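PDB 2REM: disulfide oxidoreductase from Xylella fastidiosa, which probably catalyses thiol-disulfide exchange in the periplasm as a DsbA-type member of the thioredoxin family. Local coordinates for residues L62-F67 and A77-D82; W71-R76 and Q107-D112; L149-V154 and T158-G163; G169-F172 and L176-T179. One frame throughout, in Å; residues are numbered along the deposited sequence.

Contact 1. Residues L62-F67 and A77-D82; sequences LVPAVF and AYLAAD
Tyr78 extends its ring opposite its own backbone N (chi1 174°), which carries it from helix 77-82 to the side chains of Leu62 and Pro64 on the strand. Leu79 has CG trans to its carbonyl carbon (chi1 -62°), which lays its branched end against Pro64 beside the ring. The proline is thus wedged between two successive helix residues: its CG lies 3.8 Å from Tyr78 CD2 and equally 3.8 Å from Leu79 CG, and it runs roughly perpendicular to both side chains. Farther along the ring, Leu62 crosses the phenol end, with its CB 3.4 Å from Tyr78 OH and 3.8 Å from Tyr78 CZ.

The polar end of the tyrosine is handled by a bridging water that lies in the ring plane at the rim. This water donates to Leu62 O at 3.3 Å and to Asp82 OD2 at 3.2 Å. Its separation from Tyr78 OH, 2.5 Å, is short enough to be treated with caution. A strand carbonyl and a helix carboxylate, one turn on from the tyrosine, are thereby linked through solvent. Asp82 also has a long, weak ion pair with Arg140, and Phe33 of the neighbouring strand meets the Tyr78 ring edge-to-face.

Strand 62-64 and helix 77-82 run at 136° to each other. The strand lies at an edge of the sheet and the helix follows it in the chain, so this packing sits where the thioredoxin fold passes into the helical insertion characteristic of DsbA proteins.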
loop_
_atom_site.group_PDB
_atom_site.type_symbol
_atom_site.label_atom_id
_atom_site.label_comp_id
_atom_site.label_asym_id
_atom_site.label_seq_id
_atom_site.Cartn_x
_atom_site.Cartn_y
_atom_site.Cartn_z
ATOM N N LEU A 62 1.137 2.486 3.394
ATOM C CA LEU A 62 1.068 1.808 2.107
ATOM C C LEU A 62 2.073 0.701 2.064
ATOM O O LEU A 62 3.243 0.889 2.455
ATOM C CB LEU A 62 1.354 2.792 0.956
ATOM C CG LEU A 62 0.400 3.968 0.843
ATOM C CD1 LEU A 62 0.794 4.785 -0.358
ATOM C CD2 LEU A 62 -1.062 3.526 0.741
ATOM N N VAL A 63 1.640 -0.457 1.577
ATOM C CA VAL A 63 2.541 -1.572 1.368
ATOM C C VAL A 63 2.325 -2.036 -0.069
ATOM O O VAL A 63 1.219 -2.459 -0.456
ATOM C CB VAL A 63 2.323 -2.744 2.387
ATOM C CG1 VAL A 63 3.195 -3.997 2.036
ATOM C CG2 VAL A 63 2.616 -2.276 3.810
ATOM N N PRO A 64 3.393 -1.966 -0.875
ATOM C CA PRO A 64 3.191 -2.356 -2.249
ATOM C C PRO A 64 3.033 -3.873 -2.335
ATOM O O PRO A 64 3.640 -4.615 -1.538
ATOM C CB PRO A 64 4.466 -1.860 -2.946
ATOM C CG PRO A 64 5.508 -1.863 -1.906
ATOM C CD PRO A 64 4.790 -1.590 -0.576
ATOM N N ALA A 65 2.182 -4.308 -3.257
ATOM C CA ALA A 65 1.962 -5.699 -3.562
ATOM C C ALA A 65 3.134 -6.281 -4.352
ATOM O O ALA A 65 3.413 -5.884 -5.513
ATOM C CB ALA A 65 0.624 -5.885 -4.340
ATOM N N VAL A 66 3.795 -7.235 -3.710
ATOM C CA VAL A 66 4.882 -7.976 -4.320
ATOM C C VAL A 66 4.285 -9.292 -4.748
ATOM O O VAL A 66 4.343 -10.298 -4.016
ATOM C CB VAL A 66 6.084 -8.144 -3.371
ATOM C CG1 VAL A 66 7.163 -8.968 -4.044
ATOM C CG2 VAL A 66 6.635 -6.750 -3.004
ATOM N N PHE A 67 3.660 -9.261 -5.925
ATOM C CA PHE A 67 2.829 -10.373 -6.369
ATOM C C PHE A 67 3.519 -11.109 -7.522
ATOM O O PHE A 67 2.957 -12.035 -8.095
ATOM C CB PHE A 67 1.451 -9.858 -6.827
ATOM C CG PHE A 67 0.501 -9.477 -5.705
ATOM C CD1 PHE A 67 0.781 -9.761 -4.367
ATOM C CD2 PHE A 67 -0.711 -8.873 -6.017
ATOM C CE1 PHE A 67 -0.124 -9.421 -3.365
ATOM C CE2 PHE A 67 -1.619 -8.539 -5.038
ATOM C CZ PHE A 67 -1.320 -8.806 -3.691
ATOM N N ALA A 77 9.700 0.313 -7.298
ATOM C CA ALA A 77 9.570 1.728 -7.617
ATOM C C ALA A 77 9.012 2.486 -6.409
ATOM O O ALA A 77 9.569 3.476 -5.988
ATOM C CB ALA A 77 8.660 1.943 -8.807
ATOM N N TYR A 78 7.882 2.023 -5.892
ATOM C CA TYR A 78 7.295 2.661 -4.724
ATOM C C TYR A 78 8.289 2.768 -3.581
ATOM O O TYR A 78 8.447 3.822 -2.985
ATOM C CB TYR A 78 6.045 1.910 -4.235
ATOM C CG TYR A 78 5.568 2.534 -2.945
ATOM C CD1 TYR A 78 4.883 3.757 -2.962
ATOM C CD2 TYR A 78 5.842 1.920 -1.707
ATOM C CE1 TYR A 78 4.485 4.372 -1.766
ATOM C CE2 TYR A 78 5.441 2.511 -0.506
ATOM C CZ TYR A 78 4.768 3.730 -0.552
ATOM O OH TYR A 78 4.365 4.315 0.614
ATOM N N LEU A 79 8.922 1.647 -3.246
ATOM C CA LEU A 79 9.845 1.623 -2.124
ATOM C C LEU A 79 11.028 2.554 -2.337
ATOM O O LEU A 79 11.408 3.245 -1.427
ATOM C CB LEU A 79 10.322 0.191 -1.819
ATOM C CG LEU A 79 9.132 -0.716 -1.427
ATOM C CD1 LEU A 79 9.567 -2.151 -1.464
ATOM C CD2 LEU A 79 8.563 -0.371 -0.057
ATOM N N ALA A 80 11.620 2.531 -3.530
ATOM C CA ALA A 80 12.725 3.446 -3.840
ATOM C C ALA A 80 12.243 4.900 -3.691
ATOM O O ALA A 80 12.911 5.718 -3.086
ATOM C CB ALA A 80 13.259 3.200 -5.255
ATOM N N ALA A 81 11.060 5.194 -4.225
ATOM C CA ALA A 81 10.479 6.540 -4.107
ATOM C C ALA A 81 10.331 6.921 -2.652
ATOM O O ALA A 81 10.616 8.046 -2.259
ATOM C CB ALA A 81 9.126 6.585 -4.777
ATOM N N ASP A 82 9.864 5.973 -1.853
ATOM C CA ASP A 82 9.655 6.227 -0.434
ATOM C C ASP A 82 10.954 6.460 0.303
ATOM O O ASP A 82 11.059 7.399 1.082
ATOM C CB ASP A 82 8.849 5.108 0.240
ATOM C CG ASP A 82 8.280 5.540 1.575
ATOM O OD1 ASP A 82 7.936 6.729 1.726
ATOM O OD2 ASP A 82 8.164 4.712 2.472
HETATM O O HOH W 1 5.212 3.471 2.828
#

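Contact 2. Residues W71-R76 and Q107-D112; sequences WDPFAR and QNVGPD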
loop_
_atom_site.group_PDB
_atom_site.type_symbol
_atom_site.label_atom_id
_atom_site.label_comp_id
_atom_site.label_asym_id
_atom_site.label_seq_id
_atom_site.Cartn_x
_atom_site.Cartn_y
_atom_site.Cartn_z
ATOM N N TRP A 71 4.070 -6.702 -11.121
ATOM C CA TRP A 71 3.874 -6.006 -9.858
ATOM C C TRP A 71 5.205 -5.600 -9.241
ATOM O O TRP A 71 5.301 -4.560 -8.607
ATOM C CB TRP A 71 3.146 -6.926 -8.873
ATOM C CG TRP A 71 1.777 -7.355 -9.331
ATOM C CD1 TRP A 71 1.458 -8.361 -10.211
ATOM C CD2 TRP A 71 0.543 -6.765 -8.929
ATOM N NE1 TRP A 71 0.080 -8.453 -10.346
ATOM C CE2 TRP A 71 -0.497 -7.475 -9.573
ATOM C CE3 TRP A 71 0.211 -5.721 -8.052
ATOM C CZ2 TRP A 71 -1.843 -7.161 -9.376
ATOM C CZ3 TRP A 71 -1.118 -5.422 -7.855
ATOM C CH2 TRP A 71 -2.129 -6.133 -8.517
ATOM N N ASP A 72 6.221 -6.448 -9.408
ATOM C CA ASP A 72 7.433 -6.325 -8.586
ATOM C C ASP A 72 8.267 -5.085 -8.882
ATOM O O ASP A 72 8.652 -4.404 -7.944
ATOM C CB ASP A 72 8.279 -7.600 -8.629
ATOM C CG ASP A 72 7.645 -8.735 -7.869
ATOM O OD1 ASP A 72 6.524 -8.580 -7.348
ATOM O OD2 ASP A 72 8.285 -9.794 -7.781
ATOM N N PRO A 73 8.541 -4.778 -10.174
ATOM C CA PRO A 73 9.216 -3.521 -10.472
ATOM C C PRO A 73 8.511 -2.316 -9.870
ATOM O O PRO A 73 9.170 -1.387 -9.365
ATOM C CB PRO A 73 9.175 -3.451 -12.008
ATOM C CG PRO A 73 9.161 -4.848 -12.445
ATOM C CD PRO A 73 8.317 -5.572 -11.408
ATOM N N PHE A 74 7.175 -2.332 -9.889
ATOM C CA PHE A 74 6.440 -1.201 -9.347
ATOM C C PHE A 74 6.401 -1.174 -7.839
ATOM O O PHE A 74 6.301 -0.099 -7.230
ATOM C CB PHE A 74 5.044 -1.135 -9.952
ATOM C CG PHE A 74 5.070 -0.679 -11.345
ATOM C CD1 PHE A 74 5.237 0.677 -11.623
ATOM C CD2 PHE A 74 5.013 -1.592 -12.399
ATOM C CE1 PHE A 74 5.296 1.142 -12.941
ATOM C CE2 PHE A 74 5.071 -1.132 -13.718
ATOM C CZ PHE A 74 5.221 0.258 -13.971
ATOM N N ALA A 75 6.481 -2.357 -7.232
ATOM C CA ALA A 75 6.645 -2.409 -5.787
ATOM C C ALA A 75 7.980 -1.765 -5.445
ATOM O O ALA A 75 8.098 -0.991 -4.507
ATOM C CB ALA A 75 6.644 -3.844 -5.297
ATOM N N ARG A 76 9.011 -2.154 -6.186
ATOM C CA ARG A 76 10.333 -1.638 -5.954
ATOM C C ARG A 76 10.402 -0.127 -6.250
ATOM O O ARG A 76 11.070 0.614 -5.525
ATOM C CB ARG A 76 11.344 -2.465 -6.768
ATOM C CG ARG A 76 12.695 -2.554 -6.152
ATOM C CD ARG A 76 13.578 -3.516 -6.957
ATOM N NE ARG A 76 13.250 -4.917 -6.722
ATOM C CZ ARG A 76 13.657 -5.649 -5.689
ATOM N NH1 ARG A 76 13.289 -6.928 -5.637
ATOM N NH2 ARG A 76 14.440 -5.123 -4.715
ATOM N N GLN A 107 4.338 -3.301 -18.813
ATOM C CA GLN A 107 5.166 -4.396 -19.287
ATOM C C GLN A 107 6.601 -3.949 -19.465
ATOM O O GLN A 107 6.860 -2.882 -20.015
ATOM C CB GLN A 107 4.612 -4.980 -20.592
ATOM C CG GLN A 107 3.168 -5.483 -20.469
ATOM C CD GLN A 107 2.994 -6.614 -19.455
ATOM O OE1 GLN A 107 2.037 -6.622 -18.671
ATOM N NE2 GLN A 107 3.909 -7.579 -19.475
ATOM N N ASN A 108 7.511 -4.765 -18.932
ATOM C CA ASN A 108 8.954 -4.626 -19.120
ATOM C C ASN A 108 9.479 -3.276 -18.685
ATOM O O ASN A 108 10.492 -2.808 -19.202
ATOM C CB ASN A 108 9.366 -4.894 -20.569
ATOM C CG ASN A 108 8.999 -6.293 -21.039
ATOM O OD1 ASN A 108 9.080 -7.278 -20.283
ATOM N ND2 ASN A 108 8.578 -6.385 -22.292
ATOM N N VAL A 109 8.781 -2.645 -17.746
ATOM C CA VAL A 109 9.280 -1.405 -17.186
ATOM C C VAL A 109 10.596 -1.692 -16.475
ATOM O O VAL A 109 10.780 -2.747 -15.857
ATOM C CB VAL A 109 8.286 -0.764 -16.192
ATOM C CG1 VAL A 109 8.356 -1.463 -14.855
ATOM C CG2 VAL A 109 8.570 0.727 -16.057
ATOM N N GLY A 110 11.519 -0.751 -16.576
ATOM C CA GLY A 110 12.789 -0.896 -15.910
ATOM C C GLY A 110 13.229 0.374 -15.213
ATOM O O GLY A 110 12.565 1.419 -15.313
ATOM N N PRO A 111 14.379 0.297 -14.533
ATOM C CA PRO A 111 14.921 1.397 -13.788
ATOM C C PRO A 111 15.132 2.608 -14.680
ATOM O O PRO A 111 15.097 3.709 -14.179
ATOM C CB PRO A 111 16.272 0.856 -13.264
ATOM C CG PRO A 111 16.582 -0.310 -14.142
ATOM C CD PRO A 111 15.255 -0.892 -14.482
ATOM N N ASP A 112 15.323 2.447 -15.988
ATOM C CA ASP A 112 15.489 3.690 -16.752
ATOM C C ASP A 112 14.212 4.459 -17.094
ATOM O O ASP A 112 14.237 5.685 -17.061
ATOM C CB ASP A 112 16.557 3.647 -17.864
ATOM C CG ASP A 112 16.287 2.624 -18.922
ATOM O OD1 ASP A 112 17.184 1.762 -19.133
ATOM O OD2 ASP A 112 15.209 2.701 -19.555
#
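Val109 presses one methyl against two consecutive residues of the helix. Its CG1 lies 3.6 Å from Pro73 CB and 3.5 Å from Phe74 CE2, and it continues along the ring to Phe74 CZ at 3.7 Å. The other methyl, CG2, reaches only Phe74, 4.0 Å from CZ. With chi1 at 79°, CG1 sits between the backbone N and the carbonyl carbon of its own residue, and from there it serves both partners at once. The approach to the ring is oblique, and the contact is wholly apolar.

The next shell holds the two segments. Phe74 also touches Thr36, the residue before Cys37 of the CxxC pair, which places the contact near the putative redox site. Directly after Val109, Gly110 takes the N-cap position of helix 111-119; its N is bound by Glu113 OE1, the backbone-to-side-chain half of a capping box. The helix that carries Pro73 and Phe74 is anchored by Asp72, whose OD1 accepts from Gly68 N, and by Arg76, which pairs with Glu138 and lies on Phe141 as a cation-pi partner. A loop residue plugged against an early helix turn in this way belongs to the packing inside the helical domain inserted into the thioredoxin fold of DsbA.

Contact 3. Residues L149-V154 and T158-G163; sequences LKVRPV and TIVVNG
Val151 and Val160 meet where helix 135-151 ends and the chain returns as a strand of the thioredoxin-fold sheet. The residues between, Gly155 and Thr156 among them, form the turn that carries the cis-proline in proteins of this fold.

The apolar part has two centres. The valines reach toward each other tip to tip: Val151 CG1 lies 3.6 Å from Val160 CG2, while Val151 CG2 is 4.1 Å from that same methyl. Val151 directs CG1 opposite its backbone N (chi1 165°), which brings the branch out from the last helical turn to the sheet. The second centre follows Arg152, where the helix ends with a positive phi of 63°; beyond it Pro153 faces the first strand residue. Here Pro153 CB rests 3.7 Å from Thr158 OG1 and 4.0 Å from Thr158 CG2, touching both branches of the threonine.

Backbone pairing lies outside the contact. Thr158 and Val160 pair through their backbones with Ile32 and Val30 of strand 27-33; two residues apart on the strand, both turn their side chains toward the helix end.

Polar links run through the threonine hydroxyl. Thr158 OG1 bonds to Gly155 O inside the turn, so the hydroxyl straps the loop to the strand that follows. The same oxygen receives a hydrogen bond from a water at 2.9 Å, and this water in turn accepts from Val154 N at 2.7 Å.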
loop_
_atom_site.group_PDB
_atom_site.type_symbol
_atom_site.label_atom_id
_atom_site.label_comp_id
_atom_site.label_asym_id
_atom_site.label_seq_id
_atom_site.Cartn_x
_atom_site.Cartn_y
_atom_site.Cartn_z
ATOM N N LEU A 149 2.664 -12.505 1.984
ATOM C CA LEU A 149 2.605 -13.954 2.252
ATOM C C LEU A 149 1.822 -14.297 3.522
ATOM O O LEU A 149 1.102 -15.289 3.566
ATOM C CB LEU A 149 4.003 -14.589 2.312
ATOM C CG LEU A 149 4.691 -14.856 0.961
ATOM C CD1 LEU A 149 6.132 -15.353 1.141
ATOM C CD2 LEU A 149 3.909 -15.878 0.126
ATOM N N LYS A 150 1.993 -13.481 4.555
ATOM C CA LYS A 150 1.285 -13.621 5.828
ATOM C C LYS A 150 -0.197 -13.235 5.686
ATOM O O LYS A 150 -1.100 -13.967 6.127
ATOM C CB LYS A 150 1.942 -12.674 6.836
ATOM C CG LYS A 150 1.481 -12.830 8.272
ATOM C CD LYS A 150 2.668 -13.298 9.104
ATOM C CE LYS A 150 2.308 -13.501 10.562
ATOM N NZ LYS A 150 3.039 -14.690 11.082
ATOM N N VAL A 151 -0.433 -12.079 5.081
ATOM C CA VAL A 151 -1.777 -11.530 4.946
ATOM C C VAL A 151 -2.645 -12.366 4.005
ATOM O O VAL A 151 -3.823 -12.631 4.297
ATOM C CB VAL A 151 -1.733 -10.060 4.503
ATOM C CG1 VAL A 151 -3.102 -9.586 3.999
ATOM C CG2 VAL A 151 -1.241 -9.200 5.649
ATOM N N ARG A 152 -2.045 -12.791 2.898
ATOM C CA ARG A 152 -2.706 -13.617 1.863
ATOM C C ARG A 152 -3.874 -12.880 1.209
ATOM O O ARG A 152 -5.020 -13.356 1.207
ATOM C CB ARG A 152 -3.143 -14.975 2.407
ATOM C CG ARG A 152 -1.998 -15.824 2.932
ATOM C CD ARG A 152 -1.321 -16.605 1.815
ATOM N NE ARG A 152 -2.212 -17.680 1.382
ATOM C CZ ARG A 152 -2.319 -18.871 1.970
ATOM N NH1 ARG A 152 -3.190 -19.748 1.489
ATOM N NH2 ARG A 152 -1.551 -19.216 3.014
ATOM N N PRO A 153 -3.577 -11.709 0.644
ATOM C CA PRO A 153 -4.621 -10.952 -0.001
ATOM C C PRO A 153 -4.996 -11.665 -1.288
ATOM O O PRO A 153 -4.195 -12.427 -1.819
ATOM C CB PRO A 153 -3.930 -9.616 -0.316
ATOM C CG PRO A 153 -2.467 -10.005 -0.547
ATOM C CD PRO A 153 -2.258 -11.038 0.553
ATOM N N VAL A 154 -6.223 -11.461 -1.736
ATOM C CA VAL A 154 -6.633 -11.827 -3.079
ATOM C C VAL A 154 -6.862 -10.468 -3.756
ATOM O O VAL A 154 -7.918 -9.823 -3.580
ATOM C CB VAL A 154 -7.912 -12.704 -3.062
ATOM C CG1 VAL A 154 -8.530 -12.844 -4.448
ATOM C CG2 VAL A 154 -7.595 -14.074 -2.514
ATOM N N THR A 158 -6.103 -3.952 -0.919
ATOM C CA THR A 158 -6.510 -4.721 0.246
ATOM C C THR A 158 -6.127 -3.943 1.487
ATOM O O THR A 158 -4.965 -3.559 1.667
ATOM C CB THR A 158 -5.847 -6.103 0.257
ATOM O OG1 THR A 158 -6.403 -6.881 -0.802
ATOM C CG2 THR A 158 -6.105 -6.833 1.572
ATOM N N ILE A 159 -7.118 -3.714 2.327
ATOM C CA ILE A 159 -6.916 -3.047 3.599
ATOM C C ILE A 159 -6.746 -4.092 4.707
ATOM O O ILE A 159 -7.524 -5.068 4.782
ATOM C CB ILE A 159 -8.089 -2.110 3.943
ATOM C CG1 ILE A 159 -8.265 -1.035 2.850
ATOM C CG2 ILE A 159 -7.877 -1.516 5.360
ATOM C CD1 ILE A 159 -7.046 -0.111 2.677
ATOM N N VAL A 160 -5.710 -3.893 5.531
ATOM C CA VAL A 160 -5.408 -4.769 6.647
ATOM C C VAL A 160 -5.282 -3.929 7.915
ATOM O O VAL A 160 -4.478 -2.982 7.971
ATOM C CB VAL A 160 -4.102 -5.564 6.441
ATOM C CG1 VAL A 160 -3.910 -6.617 7.568
ATOM C CG2 VAL A 160 -4.034 -6.221 5.057
ATOM N N VAL A 161 -6.065 -4.284 8.927
ATOM C CA VAL A 161 -6.024 -3.583 10.212
ATOM C C VAL A 161 -5.222 -4.385 11.214
ATOM O O VAL A 161 -5.536 -5.552 11.489
ATOM C CB VAL A 161 -7.436 -3.287 10.767
ATOM C CG1 VAL A 161 -7.350 -2.476 12.061
ATOM C CG2 VAL A 161 -8.265 -2.498 9.718
ATOM N N ASN A 162 -4.178 -3.749 11.738
ATOM C CA ASN A 162 -3.317 -4.339 12.777
ATOM C C ASN A 162 -2.725 -5.689 12.399
ATOM O O ASN A 162 -2.378 -6.491 13.276
ATOM C CB ASN A 162 -4.075 -4.419 14.116
ATOM C CG ASN A 162 -4.083 -3.099 14.851
ATOM O OD1 ASN A 162 -3.411 -2.146 14.439
ATOM N ND2 ASN A 162 -4.851 -3.022 15.930
ATOM N N GLY A 163 -2.612 -5.928 11.093
ATOM C CA GLY A 163 -2.073 -7.194 10.579
ATOM C C GLY A 163 -2.989 -8.375 10.868
ATOM O O GLY A 163 -2.619 -9.526 10.662
HETATM O O HOH W 2 -7.622 -9.527 -0.507
#

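Contact 4. Residues G169-F172 and L176-T179; sequences GHDF and LRIT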
loop_
_atom_site.group_PDB
_atom_site.type_symbol
_atom_site.label_atom_id
_atom_site.label_comp_id
_atom_site.label_asym_id
_atom_site.label_seq_id
_atom_site.Cartn_x
_atom_site.Cartn_y
_atom_site.Cartn_z
ATOM N N GLY A 169 -14.205 -5.966 1.198
ATOM C CA GLY A 169 -15.324 -5.099 0.859
ATOM C C GLY A 169 -15.785 -5.253 -0.583
ATOM O O GLY A 169 -15.041 -5.739 -1.442
ATOM N N HIS A 170 -17.002 -4.791 -0.843
ATOM C CA HIS A 170 -17.679 -4.957 -2.127
ATOM C C HIS A 170 -17.335 -3.801 -3.068
ATOM O O HIS A 170 -17.436 -3.929 -4.293
ATOM C CB HIS A 170 -19.196 -5.038 -1.856
ATOM C CG HIS A 170 -20.057 -5.106 -3.083
ATOM N ND1 HIS A 170 -20.493 -3.977 -3.752
ATOM C CD2 HIS A 170 -20.620 -6.161 -3.723
ATOM C CE1 HIS A 170 -21.258 -4.339 -4.768
ATOM N NE2 HIS A 170 -21.358 -5.657 -4.769
ATOM N N ASP A 171 -16.956 -2.669 -2.478
ATOM C CA ASP A 171 -16.663 -1.445 -3.205
ATOM C C ASP A 171 -15.827 -0.562 -2.300
ATOM O O ASP A 171 -15.649 -0.879 -1.113
ATOM C CB ASP A 171 -17.937 -0.729 -3.711
ATOM C CG ASP A 171 -18.952 -0.434 -2.607
ATOM O OD1 ASP A 171 -20.106 -0.874 -2.743
ATOM O OD2 ASP A 171 -18.626 0.251 -1.622
ATOM N N PHE A 172 -15.311 0.536 -2.852
ATOM C CA PHE A 172 -14.390 1.403 -2.094
ATOM C C PHE A 172 -15.011 1.935 -0.812
ATOM O O PHE A 172 -14.372 1.890 0.238
ATOM C CB PHE A 172 -13.917 2.560 -2.947
ATOM C CG PHE A 172 -13.085 2.136 -4.126
ATOM C CD1 PHE A 172 -13.033 2.931 -5.270
ATOM C CD2 PHE A 172 -12.404 0.925 -4.105
ATOM C CE1 PHE A 172 -12.279 2.544 -6.362
ATOM C CE2 PHE A 172 -11.638 0.518 -5.203
ATOM C CZ PHE A 172 -11.591 1.326 -6.335
ATOM N N LEU A 176 -13.995 1.119 3.122
ATOM C CA LEU A 176 -13.641 2.140 4.111
ATOM C C LEU A 176 -14.548 2.079 5.339
ATOM O O LEU A 176 -14.076 2.277 6.461
ATOM C CB LEU A 176 -13.626 3.531 3.480
ATOM C CG LEU A 176 -12.424 3.757 2.527
ATOM C CD1 LEU A 176 -12.372 5.203 2.031
ATOM C CD2 LEU A 176 -11.083 3.354 3.149
ATOM N N ARG A 177 -15.824 1.763 5.123
ATOM C CA ARG A 177 -16.781 1.602 6.213
ATOM C C ARG A 177 -16.385 0.414 7.081
ATOM O O ARG A 177 -16.461 0.479 8.298
ATOM C CB ARG A 177 -18.195 1.385 5.687
ATOM C CG ARG A 177 -18.870 2.645 5.123
ATOM C CD ARG A 177 -20.321 2.326 4.745
ATOM N NE ARG A 177 -20.618 2.719 3.366
ATOM C CZ ARG A 177 -20.862 1.861 2.373
ATOM N NH1 ARG A 177 -20.876 0.552 2.605
ATOM N NH2 ARG A 177 -21.121 2.307 1.149
ATOM N N ILE A 178 -15.950 -0.671 6.453
ATOM C CA ILE A 178 -15.572 -1.869 7.210
ATOM C C ILE A 178 -14.286 -1.554 7.967
ATOM O O ILE A 178 -14.108 -1.974 9.117
ATOM C CB ILE A 178 -15.366 -3.096 6.277
ATOM C CG1 ILE A 178 -16.676 -3.508 5.597
ATOM C CG2 ILE A 178 -14.694 -4.290 7.017
ATOM C CD1 ILE A 178 -16.409 -4.298 4.308
ATOM N N THR A 179 -13.393 -0.820 7.315
ATOM C CA THR A 179 -12.143 -0.410 7.940
ATOM C C THR A 179 -12.448 0.438 9.176
ATOM O O THR A 179 -11.865 0.211 10.240
ATOM C CB THR A 179 -11.258 0.383 6.970
ATOM O OG1 THR A 179 -11.007 -0.413 5.820
ATOM C CG2 THR A 179 -9.930 0.755 7.622
#
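Phe172 O accepts the amide hydrogen of Leu176 at 3.0 Å from Leu176 N, with an N-H...O angle of 151°. This is a first-turn bond of helix 172-190, and Leu176 CG packs on the same carbonyl oxygen at 3.5 Å. Just before it, Asp171 is the N-cap, and its OD2 binds Asp174 N, tying off an amide at the helix start. Arg177 NH2 lies 4.3 Å from Asp171 OD2, too far for a salt bridge, and the oxygen sits well out of the guanidinium plane, so attraction between the charges is probably all that acts. The other carboxylate oxygen is used by the histidine: His170 ND1 donates to Asp171 OD1 over a long 3.3 Å, in the plane of the imidazole but from above the carboxylate plane.

In the thioredoxin fold this is the entry to the C-terminal helix after the last strand. The Phe172 ring stacks on Phe43 and touches His42, both on helix 38-52, which carries the second cysteine of the CxxC pair. Farther along the C-terminal helix, Ile178 directs CD1 back to the loop, 3.7 Å from Gly169 CA, and the Ile178 side chain also touches Pro5 and Asp10.

In the fold
From the N terminus, the chain first reaches contact 1, where helix 71-83 folds back on the end of strand 58-64 after a short connection. Contact 2 starts within that loop and ends beyond it, so the two cross; they share helix 71-83, which therefore joins the sheet edge to the inserted helices. Contact 3 comes later, closing the tight turn from helix 135-151 into strand 158-161, and touches contact 1 where Phe67 meets Pro153. Contact 4 follows in series, closing the entry to helix 172-190; Thr179 packs on Ile159 of strand 158-161, on the sheet face away from helix 135-151. Contacts 2 and 4 lie on opposite sides of the chain's centre, about 29 Å apart between centres.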